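Exotoxin 6 (Staphylococcus aureus subsp. aureus Mu50, PDB 4ZYS) is of unknown function but belongs to the staphylococcal superantigen-like exotoxins, secreted proteins that probably act against host immune defences. Local coordinates at residues H15-P20 with S172-K177; N68-I73 with I123-I128; Q96-Y101 with D185-Q190; E108-K111 with E115-S118; E139-I142 with G146-S149. All blocks are in the same frame, centred on the assembly; numbering follows the deposited sequence.

Overall arrangement
Contacts 1, 2 and 3 join parts of the chain far apart in sequence; contacts 4 and 5 close short turns within the beta-grasp domain. Contacts 1 and 2 link the OB-fold to that domain, are buried and lie on opposite sides of the chain's centre, about 19 Å apart between centres. The first relies on tyrosines, the second on a salt bridge. Contact 3, partly buried, meets contact 2 through E126 and sets rings against an arginine chain. Contact 4 is a surface hairpin of backbone bonds; contact 5 is a buried, largely apolar helix end. Helix 130-145 is a common neighbour: its I142 (contact 5) touches Y17 of contact 1, and its R140 touches I109 of contact 4.

Contact 1: H15-P20 with S172-K177; sequences HYYNKP and SQKLEK
The phenol oxygen Y17 OH is held by two groups: the backbone N-H of L175 donates to it across 3.1 Å from N to OH, nearly straight at 160°, and the carboxylate of D134 on helix 130-145, its stronger partner, bonds to it as well. This grip lies where the two domains of the superantigen-like fold meet, with helix 10-17 in the OB-fold part and the loop 172-177 in the beta-grasp part. A tyrosine suits the place because its long, rigid ring carries one polar atom across the interface to a loop that has no helix or strand of its own to pair its N-H. L175 N and K174 CA both approach the Y17 ring at its edge, near its plane.

Y16 works through its face instead. The methylene K174 CD sits 3.4 Å from the ring centroid and only 8° off the normal, a CH-pi contact over the middle of the ring. The K174 chain crosses the tyrosine at about a right angle, and its bend at chi3 (-77°) brings the ammonium back over the rim. K174 NZ is 4.2 Å from the centroid, an off-centre cation-pi contact. Lysine thus offers hydrocarbon to the centre of the ring and charge to its border, while Y16 OH bonds to E76 beyond both segments. With CG anti to the backbone N in Y16 and beside it in Y17, the neighbouring rings meet edge on face, Y16 CD2 standing 3.5 Å above the plane of the Y17 ring, over its centre.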
# COMPACT_ATOMS: atom_id res chain seq x y z
N HIS A 15 -3.62 5.53 -14.10
CA HIS A 15 -3.00 6.80 -13.73
C HIS A 15 -2.62 6.80 -12.23
O HIS A 15 -1.47 7.08 -11.88
CB HIS A 15 -3.94 7.98 -14.07
CG HIS A 15 -3.39 9.30 -13.64
ND1 HIS A 15 -2.39 9.94 -14.38
CD2 HIS A 15 -3.63 10.01 -12.52
CE1 HIS A 15 -2.10 11.05 -13.71
NE2 HIS A 15 -2.82 11.13 -12.58
N TYR A 16 -3.58 6.43 -11.36
CA TYR A 16 -3.37 6.39 -9.92
C TYR A 16 -2.25 5.42 -9.55
O TYR A 16 -1.32 5.82 -8.83
CB TYR A 16 -4.69 6.00 -9.20
CG TYR A 16 -4.57 5.98 -7.70
CD1 TYR A 16 -4.63 7.16 -6.96
CD2 TYR A 16 -4.36 4.79 -7.02
CE1 TYR A 16 -4.49 7.14 -5.58
CE2 TYR A 16 -4.23 4.76 -5.63
CZ TYR A 16 -4.28 5.95 -4.92
OH TYR A 16 -4.15 5.93 -3.56
N TYR A 17 -2.29 4.18 -10.08
CA TYR A 17 -1.31 3.15 -9.74
C TYR A 17 0.03 3.31 -10.49
O TYR A 17 0.97 2.61 -10.14
CB TYR A 17 -1.91 1.76 -9.89
CG TYR A 17 -2.82 1.48 -8.70
CD1 TYR A 17 -2.29 1.31 -7.42
CD2 TYR A 17 -4.21 1.58 -8.82
CE1 TYR A 17 -3.11 1.15 -6.32
CE2 TYR A 17 -5.04 1.40 -7.72
CZ TYR A 17 -4.48 1.17 -6.47
OH TYR A 17 -5.29 1.01 -5.37
N ASN A 18 0.17 4.32 -11.38
CA ASN A 18 1.46 4.64 -12.02
C ASN A 18 2.12 5.87 -11.35
O ASN A 18 3.21 6.27 -11.76
CB ASN A 18 1.29 4.88 -13.54
CG ASN A 18 1.23 3.60 -14.35
OD1 ASN A 18 1.71 2.54 -13.94
ND2 ASN A 18 0.64 3.66 -15.53
N LYS A 19 1.45 6.49 -10.34
CA LYS A 19 1.96 7.69 -9.63
C LYS A 19 3.29 7.40 -8.93
O LYS A 19 3.42 6.34 -8.31
CB LYS A 19 0.94 8.19 -8.60
CG LYS A 19 -0.26 8.91 -9.18
CD LYS A 19 -1.29 9.18 -8.10
CE LYS A 19 -2.32 10.23 -8.46
NZ LYS A 19 -1.93 11.57 -7.96
N PRO A 20 4.30 8.29 -9.03
CA PRO A 20 5.58 8.02 -8.34
C PRO A 20 5.39 7.89 -6.83
O PRO A 20 4.58 8.59 -6.23
CB PRO A 20 6.45 9.23 -8.69
CG PRO A 20 5.78 9.88 -9.86
CD PRO A 20 4.31 9.62 -9.68
N SER A 172 -10.82 -3.90 -9.47
CA SER A 172 -11.65 -2.98 -10.25
C SER A 172 -11.88 -1.65 -9.52
O SER A 172 -12.45 -0.72 -10.10
CB SER A 172 -12.99 -3.63 -10.63
OG SER A 172 -13.84 -3.79 -9.51
N GLN A 173 -11.42 -1.54 -8.26
CA GLN A 173 -11.53 -0.29 -7.48
C GLN A 173 -10.21 0.06 -6.91
O GLN A 173 -9.41 -0.85 -6.71
CB GLN A 173 -12.53 -0.46 -6.29
CG GLN A 173 -13.97 -0.84 -6.64
CD GLN A 173 -14.72 0.22 -7.42
OE1 GLN A 173 -14.46 1.43 -7.29
NE2 GLN A 173 -15.68 -0.21 -8.23
N LYS A 174 -9.98 1.34 -6.52
CA LYS A 174 -8.79 1.67 -5.73
C LYS A 174 -8.96 0.98 -4.37
O LYS A 174 -10.10 0.70 -4.00
CB LYS A 174 -8.64 3.19 -5.50
CG LYS A 174 -8.34 4.04 -6.74
CD LYS A 174 -7.81 5.41 -6.39
CE LYS A 174 -8.82 6.42 -5.92
NZ LYS A 174 -8.14 7.65 -5.41
N LEU A 175 -7.88 0.73 -3.62
CA LEU A 175 -8.00 0.18 -2.26
C LEU A 175 -8.80 1.15 -1.40
O LEU A 175 -8.64 2.37 -1.58
CB LEU A 175 -6.60 -0.04 -1.66
CG LEU A 175 -6.49 -0.51 -0.20
CD1 LEU A 175 -7.07 -1.89 -0.03
CD2 LEU A 175 -5.03 -0.48 0.26
N GLU A 176 -9.69 0.64 -0.50
CA GLU A 176 -10.51 1.46 0.42
C GLU A 176 -9.57 2.34 1.24
O GLU A 176 -8.58 1.85 1.79
CB GLU A 176 -11.36 0.57 1.35
CG GLU A 176 -12.46 -0.20 0.65
CD GLU A 176 -12.14 -1.59 0.12
OE1 GLU A 176 -10.94 -1.94 -0.01
OE2 GLU A 176 -13.10 -2.32 -0.19
N LYS A 177 -9.86 3.64 1.29
CA LYS A 177 -9.05 4.63 2.00
C LYS A 177 -8.75 4.18 3.45
O LYS A 177 -7.60 4.26 3.86
CB LYS A 177 -9.72 6.01 1.96
CG LYS A 177 -9.52 6.72 0.62
CD LYS A 177 -10.13 8.11 0.66
CE LYS A 177 -10.60 8.60 -0.70
NZ LYS A 177 -9.47 9.00 -1.59

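Contact 2: N68-I73 with I123-I128; sequences NIDVFI and IYKEDI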
# COMPACT_ATOMS: atom_id res chain seq x y z
N ASN A 68 10.12 6.50 14.96
CA ASN A 68 10.37 5.07 14.68
C ASN A 68 9.39 4.60 13.59
O ASN A 68 8.75 3.56 13.72
CB ASN A 68 10.18 4.28 15.99
CG ASN A 68 8.76 4.38 16.56
OD1 ASN A 68 8.02 5.37 16.37
ND2 ASN A 68 8.31 3.31 17.21
N ILE A 69 9.21 5.40 12.55
CA ILE A 69 8.20 5.07 11.56
C ILE A 69 8.79 4.89 10.19
O ILE A 69 9.88 5.40 9.89
CB ILE A 69 7.05 6.14 11.54
CG1 ILE A 69 7.57 7.58 11.29
CG2 ILE A 69 6.19 6.08 12.79
CD1 ILE A 69 6.59 8.52 10.56
N ASP A 70 8.06 4.16 9.35
CA ASP A 70 8.34 4.02 7.92
C ASP A 70 7.18 4.64 7.20
O ASP A 70 6.05 4.58 7.69
CB ASP A 70 8.53 2.55 7.50
CG ASP A 70 9.71 1.86 8.14
OD1 ASP A 70 10.55 2.56 8.77
OD2 ASP A 70 9.78 0.61 8.06
N VAL A 71 7.44 5.26 6.05
CA VAL A 71 6.36 5.90 5.30
C VAL A 71 6.40 5.42 3.87
O VAL A 71 7.47 5.16 3.32
CB VAL A 71 6.33 7.46 5.41
CG1 VAL A 71 6.22 7.91 6.87
CG2 VAL A 71 7.55 8.11 4.74
N PHE A 72 5.19 5.23 3.30
CA PHE A 72 4.91 4.90 1.91
C PHE A 72 3.94 5.97 1.45
O PHE A 72 2.77 5.93 1.82
CB PHE A 72 4.34 3.47 1.79
CG PHE A 72 4.24 3.00 0.36
CD1 PHE A 72 3.10 3.26 -0.39
CD2 PHE A 72 5.29 2.30 -0.23
CE1 PHE A 72 3.01 2.86 -1.73
CE2 PHE A 72 5.19 1.86 -1.56
CZ PHE A 72 4.04 2.12 -2.30
N ILE A 73 4.46 7.00 0.75
CA ILE A 73 3.72 8.19 0.35
C ILE A 73 3.42 8.21 -1.15
O ILE A 73 4.32 8.12 -2.00
CB ILE A 73 4.51 9.49 0.80
CG1 ILE A 73 4.65 9.56 2.35
CG2 ILE A 73 3.94 10.81 0.21
CD1 ILE A 73 5.81 10.43 2.83
N ILE A 123 9.80 -9.22 0.63
CA ILE A 123 9.25 -8.39 1.72
C ILE A 123 10.42 -8.04 2.67
O ILE A 123 11.15 -8.95 3.07
CB ILE A 123 8.07 -9.10 2.48
CG1 ILE A 123 6.81 -9.30 1.59
CG2 ILE A 123 7.69 -8.38 3.80
CD1 ILE A 123 6.14 -8.07 1.13
N TYR A 124 10.59 -6.76 3.01
CA TYR A 124 11.68 -6.34 3.89
C TYR A 124 11.16 -5.83 5.25
O TYR A 124 11.95 -5.59 6.18
CB TYR A 124 12.55 -5.26 3.20
CG TYR A 124 12.99 -5.65 1.81
CD1 TYR A 124 13.95 -6.66 1.61
CD2 TYR A 124 12.44 -5.05 0.68
CE1 TYR A 124 14.36 -7.03 0.33
CE2 TYR A 124 12.86 -5.40 -0.60
CZ TYR A 124 13.81 -6.39 -0.77
OH TYR A 124 14.21 -6.74 -2.04
N LYS A 125 9.84 -5.67 5.36
CA LYS A 125 9.26 -5.06 6.54
C LYS A 125 8.46 -5.99 7.45
O LYS A 125 7.68 -6.81 6.99
CB LYS A 125 8.37 -3.89 6.10
CG LYS A 125 9.22 -2.64 5.82
CD LYS A 125 8.44 -1.44 5.19
CE LYS A 125 7.19 -0.99 5.93
NZ LYS A 125 7.45 -0.74 7.39
N GLU A 126 8.64 -5.79 8.77
CA GLU A 126 7.88 -6.52 9.80
C GLU A 126 6.44 -6.01 9.84
O GLU A 126 5.49 -6.77 10.00
CB GLU A 126 8.50 -6.30 11.18
CG GLU A 126 9.84 -6.96 11.39
CD GLU A 126 10.29 -6.70 12.81
OE1 GLU A 126 9.73 -7.34 13.73
OE2 GLU A 126 11.11 -5.78 13.01
N ASP A 127 6.30 -4.70 9.74
CA ASP A 127 5.01 -4.04 9.76
C ASP A 127 4.82 -3.43 8.37
O ASP A 127 5.41 -2.40 8.09
CB ASP A 127 5.00 -2.99 10.89
CG ASP A 127 3.63 -2.41 11.15
OD1 ASP A 127 2.64 -3.12 10.93
OD2 ASP A 127 3.55 -1.24 11.58
N ILE A 128 4.07 -4.09 7.48
CA ILE A 128 3.86 -3.62 6.11
C ILE A 128 2.36 -3.24 5.90
O ILE A 128 1.47 -3.99 6.28
CB ILE A 128 4.39 -4.67 5.08
CG1 ILE A 128 4.37 -4.12 3.62
CG2 ILE A 128 3.68 -6.04 5.18
CD1 ILE A 128 5.40 -4.76 2.67
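D70 and K125 meet through a single buried ion pair, and the contact is tight at this point alone. K125 NZ lies 2.8 Å from D70 OD2 in a salt bridge that is also a hydrogen bond. The ammonium meets OD2 on its anti side, 18° out of the carboxylate plane. The same nitrogen donates to the carbonyl D127 O at 2.7 Å from NZ, close to the line of the C=O bond, and T91 OG1 is a further partner. Three partners for one ammonium group help to pay for burying a lysine.

The lysine reaches this position by folding. Its chain is bent at chi3 (53°) and again at chi4 (51°), which carries NZ back over its own segment to D127 O while it still faces the aspartate. The two side chains come from opposite directions, D70 from strand 69-74 of the OB-fold and K125 from the loop leading into strand 127-129 of the beta-grasp domain, and the salt bridge spans the boundary between the domains. Aspartate, with its short stem, keeps its charge close to the strand. D70 OD1 is taken up on the OB-fold side by T93 OG1 and the backbone N of N26, which fix the rotation of the carboxylate and probably stabilise its negative charge.

Away from the pair the two segments draw apart. Y124 is exposed. E126 and D127 are partly exposed, and D127 turns its carboxylate to the ammonium of K60, the backbone N of K92 and the hydroxyl of S183.

Contact 3: Q96-Y101 with D185-Q190; sequences QPFIDY and DGRQIQ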
# COMPACT_ATOMS: atom_id res chain seq x y z
N GLN A 96 16.12 -3.57 15.47
CA GLN A 96 17.53 -3.78 15.10
C GLN A 96 17.80 -5.24 14.62
O GLN A 96 18.45 -5.37 13.58
CB GLN A 96 18.46 -3.40 16.27
CG GLN A 96 19.82 -2.83 15.84
CD GLN A 96 19.75 -1.64 14.91
OE1 GLN A 96 18.98 -0.69 15.11
NE2 GLN A 96 20.55 -1.65 13.86
N PRO A 97 17.29 -6.34 15.26
CA PRO A 97 17.57 -7.69 14.72
C PRO A 97 17.05 -7.91 13.29
O PRO A 97 17.58 -8.76 12.57
CB PRO A 97 16.83 -8.63 15.69
CG PRO A 97 16.70 -7.86 16.95
CD PRO A 97 16.49 -6.43 16.51
N PHE A 98 16.06 -7.11 12.89
CA PHE A 98 15.37 -7.21 11.60
C PHE A 98 15.73 -6.13 10.53
O PHE A 98 15.00 -6.02 9.55
CB PHE A 98 13.85 -7.17 11.86
CG PHE A 98 13.30 -8.48 12.35
CD1 PHE A 98 12.88 -9.45 11.45
CD2 PHE A 98 13.21 -8.76 13.71
CE1 PHE A 98 12.43 -10.69 11.90
CE2 PHE A 98 12.73 -9.99 14.17
CZ PHE A 98 12.34 -10.95 13.26
N ILE A 99 16.87 -5.42 10.66
CA ILE A 99 17.27 -4.40 9.67
C ILE A 99 17.54 -5.04 8.28
O ILE A 99 17.09 -4.51 7.26
CB ILE A 99 18.50 -3.55 10.17
CG1 ILE A 99 18.16 -2.70 11.44
CG2 ILE A 99 19.11 -2.66 9.08
CD1 ILE A 99 17.05 -1.67 11.33
N ASP A 100 18.21 -6.19 8.24
CA ASP A 100 18.53 -6.84 6.97
C ASP A 100 17.48 -7.89 6.54
O ASP A 100 17.75 -8.67 5.61
CB ASP A 100 19.92 -7.51 7.07
CG ASP A 100 20.07 -8.56 8.17
OD1 ASP A 100 19.05 -8.87 8.86
OD2 ASP A 100 21.21 -9.07 8.36
N TYR A 101 16.31 -7.89 7.20
CA TYR A 101 15.24 -8.87 6.97
C TYR A 101 14.73 -8.98 5.52
O TYR A 101 14.40 -7.98 4.88
CB TYR A 101 14.06 -8.60 7.92
CG TYR A 101 12.96 -9.62 7.82
CD1 TYR A 101 13.14 -10.92 8.27
CD2 TYR A 101 11.72 -9.28 7.28
CE1 TYR A 101 12.11 -11.86 8.19
CE2 TYR A 101 10.69 -10.21 7.19
CZ TYR A 101 10.89 -11.50 7.65
OH TYR A 101 9.87 -12.41 7.55
N ASP A 185 1.62 -8.30 9.56
CA ASP A 185 2.96 -8.79 9.90
C ASP A 185 3.59 -9.39 8.66
O ASP A 185 3.13 -10.42 8.17
CB ASP A 185 2.90 -9.81 11.07
CG ASP A 185 4.24 -10.22 11.68
OD1 ASP A 185 5.29 -9.99 11.03
OD2 ASP A 185 4.24 -10.79 12.81
N GLY A 186 4.60 -8.71 8.14
CA GLY A 186 5.33 -9.12 6.93
C GLY A 186 6.00 -10.47 7.06
O GLY A 186 6.17 -11.18 6.07
N ARG A 187 6.37 -10.83 8.31
CA ARG A 187 6.99 -12.11 8.63
C ARG A 187 5.98 -13.27 8.55
O ARG A 187 6.40 -14.42 8.55
CB ARG A 187 7.60 -12.07 10.04
CG ARG A 187 8.62 -10.95 10.26
CD ARG A 187 8.90 -10.80 11.73
NE ARG A 187 7.73 -10.26 12.41
CZ ARG A 187 7.69 -9.92 13.69
NH1 ARG A 187 8.75 -10.10 14.47
NH2 ARG A 187 6.59 -9.40 14.21
N GLN A 188 4.67 -12.94 8.48
CA GLN A 188 3.56 -13.89 8.47
C GLN A 188 2.88 -14.03 7.09
O GLN A 188 1.96 -14.84 6.95
CB GLN A 188 2.52 -13.50 9.54
CG GLN A 188 3.02 -13.61 10.98
CD GLN A 188 3.33 -15.03 11.39
OE1 GLN A 188 2.51 -15.93 11.25
NE2 GLN A 188 4.53 -15.25 11.91
N ILE A 189 3.32 -13.27 6.07
CA ILE A 189 2.74 -13.39 4.71
C ILE A 189 3.29 -14.69 4.07
O ILE A 189 4.51 -14.82 3.93
CB ILE A 189 3.03 -12.14 3.84
CG1 ILE A 189 2.41 -10.86 4.47
CG2 ILE A 189 2.55 -12.35 2.39
CD1 ILE A 189 3.03 -9.56 4.00
N GLN A 190 2.39 -15.66 3.72
CA GLN A 190 2.79 -16.94 3.14
C GLN A 190 2.68 -17.01 1.61
O GLN A 190 3.61 -17.48 0.94
CB GLN A 190 1.94 -18.09 3.73
CG GLN A 190 2.55 -18.75 4.94
CD GLN A 190 3.68 -19.70 4.64
OE1 GLN A 190 4.80 -19.28 4.34
NE2 GLN A 190 3.43 -20.99 4.85
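A tyrosine hydroxyl set against hydrocarbon marks this contact: Y101 OH lies 3.1 Å from R187 CA and 3.3 Å from R187 CG, and no hydrogen bond crosses between the segments. The ring follows, with Y101 CZ 3.5 Å from R187 CG, reaching the arginine because Y101 CG stands anti to its own backbone N (chi1 -176°). F98 takes the next methylene, CE1 resting 3.5 Å from R187 CD. The type I beta turn from F98 to Y101 brings both rings to the same arginine, each crossing its chain at about a right angle.

F98 CZ lies at the edge of the R187 guanidinium, near its plane, with the two planes 88° apart. At 5.2 Å from R187 CZ to the F98 centroid, any cation-pi attraction is weak at most. The stronger bonds of R187 lie elsewhere: NE donates to the syn side of D185 OD1 at 2.8 Å, and NH1 makes a salt bridge with E126. D185 OD1 also accepts from R187 N, forming an Asx turn ahead of strand 189-196.

Arginine suits this joint between interdomain loop and beta-grasp domain: its methylenes serve the rings, and D185 and E126 hold the guanidinium in orientation and probably offset its charge.

Contact 4: E108-K111 with E115-S118; sequences EIKK and EPQS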
# COMPACT_ATOMS: atom_id res chain seq x y z
N GLU A 108 2.08 -15.49 -7.13
CA GLU A 108 1.59 -16.02 -8.40
C GLU A 108 0.68 -15.00 -9.03
O GLU A 108 -0.10 -14.37 -8.32
CB GLU A 108 0.87 -17.36 -8.23
CG GLU A 108 1.78 -18.52 -7.89
CD GLU A 108 0.99 -19.81 -7.73
OE1 GLU A 108 0.12 -19.86 -6.83
OE2 GLU A 108 1.21 -20.75 -8.52
N ILE A 109 0.78 -14.84 -10.35
CA ILE A 109 -0.07 -13.92 -11.12
C ILE A 109 -0.80 -14.76 -12.17
O ILE A 109 -0.16 -15.45 -12.98
CB ILE A 109 0.70 -12.71 -11.72
CG1 ILE A 109 1.45 -11.92 -10.59
CG2 ILE A 109 -0.27 -11.78 -12.51
CD1 ILE A 109 2.07 -10.61 -10.97
N LYS A 110 -2.13 -14.73 -12.12
CA LYS A 110 -3.00 -15.48 -13.02
C LYS A 110 -3.74 -14.51 -13.91
O LYS A 110 -4.49 -13.69 -13.39
CB LYS A 110 -3.97 -16.39 -12.22
CG LYS A 110 -5.10 -17.01 -13.05
CD LYS A 110 -5.70 -18.23 -12.37
CE LYS A 110 -7.04 -18.62 -12.95
NZ LYS A 110 -6.92 -19.21 -14.30
N LYS A 111 -3.56 -14.60 -15.23
CA LYS A 111 -4.25 -13.74 -16.19
C LYS A 111 -5.32 -14.52 -16.97
O LYS A 111 -5.01 -15.40 -17.75
CB LYS A 111 -3.26 -13.07 -17.16
CG LYS A 111 -3.94 -12.07 -18.11
CD LYS A 111 -2.91 -11.26 -18.85
CE LYS A 111 -3.48 -10.57 -20.06
NZ LYS A 111 -2.44 -9.81 -20.78
N GLU A 115 -2.84 -20.29 -16.62
CA GLU A 115 -2.35 -20.88 -15.37
C GLU A 115 -1.58 -19.84 -14.59
O GLU A 115 -1.04 -18.93 -15.22
CB GLU A 115 -1.47 -22.10 -15.66
CG GLU A 115 -2.28 -23.34 -15.93
CD GLU A 115 -3.33 -23.66 -14.88
OE1 GLU A 115 -2.96 -23.98 -13.72
OE2 GLU A 115 -4.53 -23.61 -15.23
N PRO A 116 -1.56 -19.89 -13.22
CA PRO A 116 -0.78 -18.89 -12.48
C PRO A 116 0.71 -18.99 -12.78
O PRO A 116 1.23 -20.08 -12.99
CB PRO A 116 -1.07 -19.21 -11.00
CG PRO A 116 -2.12 -20.25 -10.98
CD PRO A 116 -2.14 -20.91 -12.31
N GLN A 117 1.36 -17.82 -12.87
CA GLN A 117 2.79 -17.70 -13.14
C GLN A 117 3.47 -17.24 -11.86
O GLN A 117 3.14 -16.19 -11.33
CB GLN A 117 3.10 -16.69 -14.29
CG GLN A 117 2.40 -16.92 -15.62
CD GLN A 117 2.27 -15.63 -16.41
OE1 GLN A 117 1.22 -14.98 -16.42
NE2 GLN A 117 3.34 -15.22 -17.09
N SER A 118 4.43 -18.03 -11.38
CA SER A 118 5.21 -17.67 -10.20
C SER A 118 6.20 -16.54 -10.52
O SER A 118 6.75 -16.45 -11.63
CB SER A 118 5.96 -18.87 -9.66
OG SER A 118 6.79 -19.42 -10.66
O HOH W 1 -1.36 -16.25 -16.14
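The carboxylate of E108 lies across P116, with E108 OE2 3.7 Å from P116 CB; E108 shares one face of the beta hairpin with S118, and the flat amide of Q117 belongs to the other face. E108 also packs its stem on the proline, CB to CB 3.9 Å, and K110 reaches the same proline with its CB, 4.2 Å from P116 CB. Proline suits this place since the pairing asks no N-H of it.

Between the strands, I109 and Q117 form an antiparallel hydrogen-bonded pair: I109 N to Q117 O is 2.9 Å, and Q117 N to I109 O 2.8 Å. E108 and S118 make the adjoining non-hydrogen-bonded pair. Where the strands part, a water takes over, accepting from K111 N at 2.9 Å, with E115 O and Q117 OE1 also in its reach. The ammonium of K110 bonds to the carbonyls of G112 and E114 in the turn.

Strand 117-119 is one edge of the beta-grasp sheet, and strand 106-111 pairs on its other side with strand 189-196. I109 and Q117 face helix 130-145, touching H145, and I109 packs on R140 as well.

Contact 5: E139-I142 with G146-S149; sequences ERAI and GLYS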
# COMPACT_ATOMS: atom_id res chain seq x y z
N GLU A 139 1.38 -2.60 -9.50
CA GLU A 139 2.50 -2.12 -10.33
C GLU A 139 3.09 -3.26 -11.19
O GLU A 139 3.32 -3.06 -12.38
CB GLU A 139 3.60 -1.53 -9.43
CG GLU A 139 4.81 -0.97 -10.17
CD GLU A 139 5.84 -0.32 -9.26
OE1 GLU A 139 6.12 -0.90 -8.19
OE2 GLU A 139 6.36 0.75 -9.63
N ARG A 140 3.31 -4.42 -10.57
CA ARG A 140 3.83 -5.65 -11.20
C ARG A 140 2.80 -6.15 -12.25
O ARG A 140 3.19 -6.43 -13.38
CB ARG A 140 4.08 -6.68 -10.08
CG ARG A 140 4.65 -8.03 -10.47
CD ARG A 140 6.15 -8.09 -10.61
NE ARG A 140 6.92 -7.64 -9.43
CZ ARG A 140 7.51 -8.46 -8.56
NH1 ARG A 140 7.37 -9.77 -8.67
NH2 ARG A 140 8.24 -7.96 -7.58
N ALA A 141 1.50 -6.23 -11.89
CA ALA A 141 0.41 -6.64 -12.79
C ALA A 141 0.26 -5.69 -14.00
O ALA A 141 -0.04 -6.15 -15.10
CB ALA A 141 -0.89 -6.70 -12.02
N ILE A 142 0.49 -4.37 -13.80
CA ILE A 142 0.40 -3.35 -14.86
C ILE A 142 1.59 -3.47 -15.81
O ILE A 142 1.41 -3.54 -17.02
CB ILE A 142 0.28 -1.92 -14.27
CG1 ILE A 142 -1.08 -1.72 -13.54
CG2 ILE A 142 0.52 -0.83 -15.32
CD1 ILE A 142 -1.07 -0.59 -12.53
N GLY A 146 -0.12 -6.25 -18.32
CA GLY A 146 -1.03 -5.31 -18.96
C GLY A 146 -2.32 -4.99 -18.23
O GLY A 146 -3.33 -4.70 -18.88
N LEU A 147 -2.30 -5.04 -16.89
CA LEU A 147 -3.47 -4.65 -16.11
C LEU A 147 -3.79 -3.15 -16.38
O LEU A 147 -2.88 -2.31 -16.41
CB LEU A 147 -3.24 -4.90 -14.61
CG LEU A 147 -4.42 -4.57 -13.63
CD1 LEU A 147 -5.63 -5.54 -13.80
CD2 LEU A 147 -3.94 -4.61 -12.18
N TYR A 148 -5.08 -2.85 -16.62
CA TYR A 148 -5.66 -1.52 -16.88
C TYR A 148 -5.33 -1.05 -18.28
O TYR A 148 -5.34 0.15 -18.58
CB TYR A 148 -5.28 -0.49 -15.82
CG TYR A 148 -5.57 -0.92 -14.40
CD1 TYR A 148 -6.78 -1.54 -14.07
CD2 TYR A 148 -4.66 -0.70 -13.38
CE1 TYR A 148 -7.04 -1.97 -12.77
CE2 TYR A 148 -4.93 -1.07 -12.06
CZ TYR A 148 -6.12 -1.71 -11.77
OH TYR A 148 -6.37 -2.12 -10.48
N SER A 149 -5.11 -2.01 -19.16
CA SER A 149 -4.94 -1.81 -20.59
C SER A 149 -5.81 -2.83 -21.29
O SER A 149 -5.99 -3.93 -20.76
CB SER A 149 -3.49 -1.92 -21.00
OG SER A 149 -2.80 -0.80 -20.46
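The apolar centre is the side chain of L147 folded back on the last turns of helix 130-145, the long helix that the beta-grasp fold packs on its sheet. L147 CD2 lies 3.7 Å from A141 CB, and L147 CB is 4.0 Å from I142 CG1. Alanine suits the helix here because its single methyl lets the leucine come close to the backbone. I142 extends the patch outward: its tip CD1 touches Y148 CD2 at 3.7 Å, meeting the ring at its edge, while L147 CG stands 3.6 Å above the plane of the same ring, over its centre. With CG1 beside the backbone N, the isoleucine points its longer branch at this ring. I142 also packs against Y17 of helix 10-17, and Y148 touches L13 and K14 of that helix.

Farther out the chain reverses. G146 is the first residue to leave the helical conformation, with phi at 64°, a value easily reached without a side chain, and it starts a type II beta turn that ends at S149. Y148, the third residue of that turn, also has positive phi, less usual for a residue with a side chain. Its hydroxyl bonds to L171 O, just after strand 166-170, and to R138 NH1 on helix 130-145 itself.

At the polar edge the end of the helix finds donors in this turn. G146 N makes a weak bond to I142 O, 3.4 Å away. L147 N bonds more soundly to A141 O at 3.1 Å and 167°, coming from above the carbonyl plane, 39° out of it.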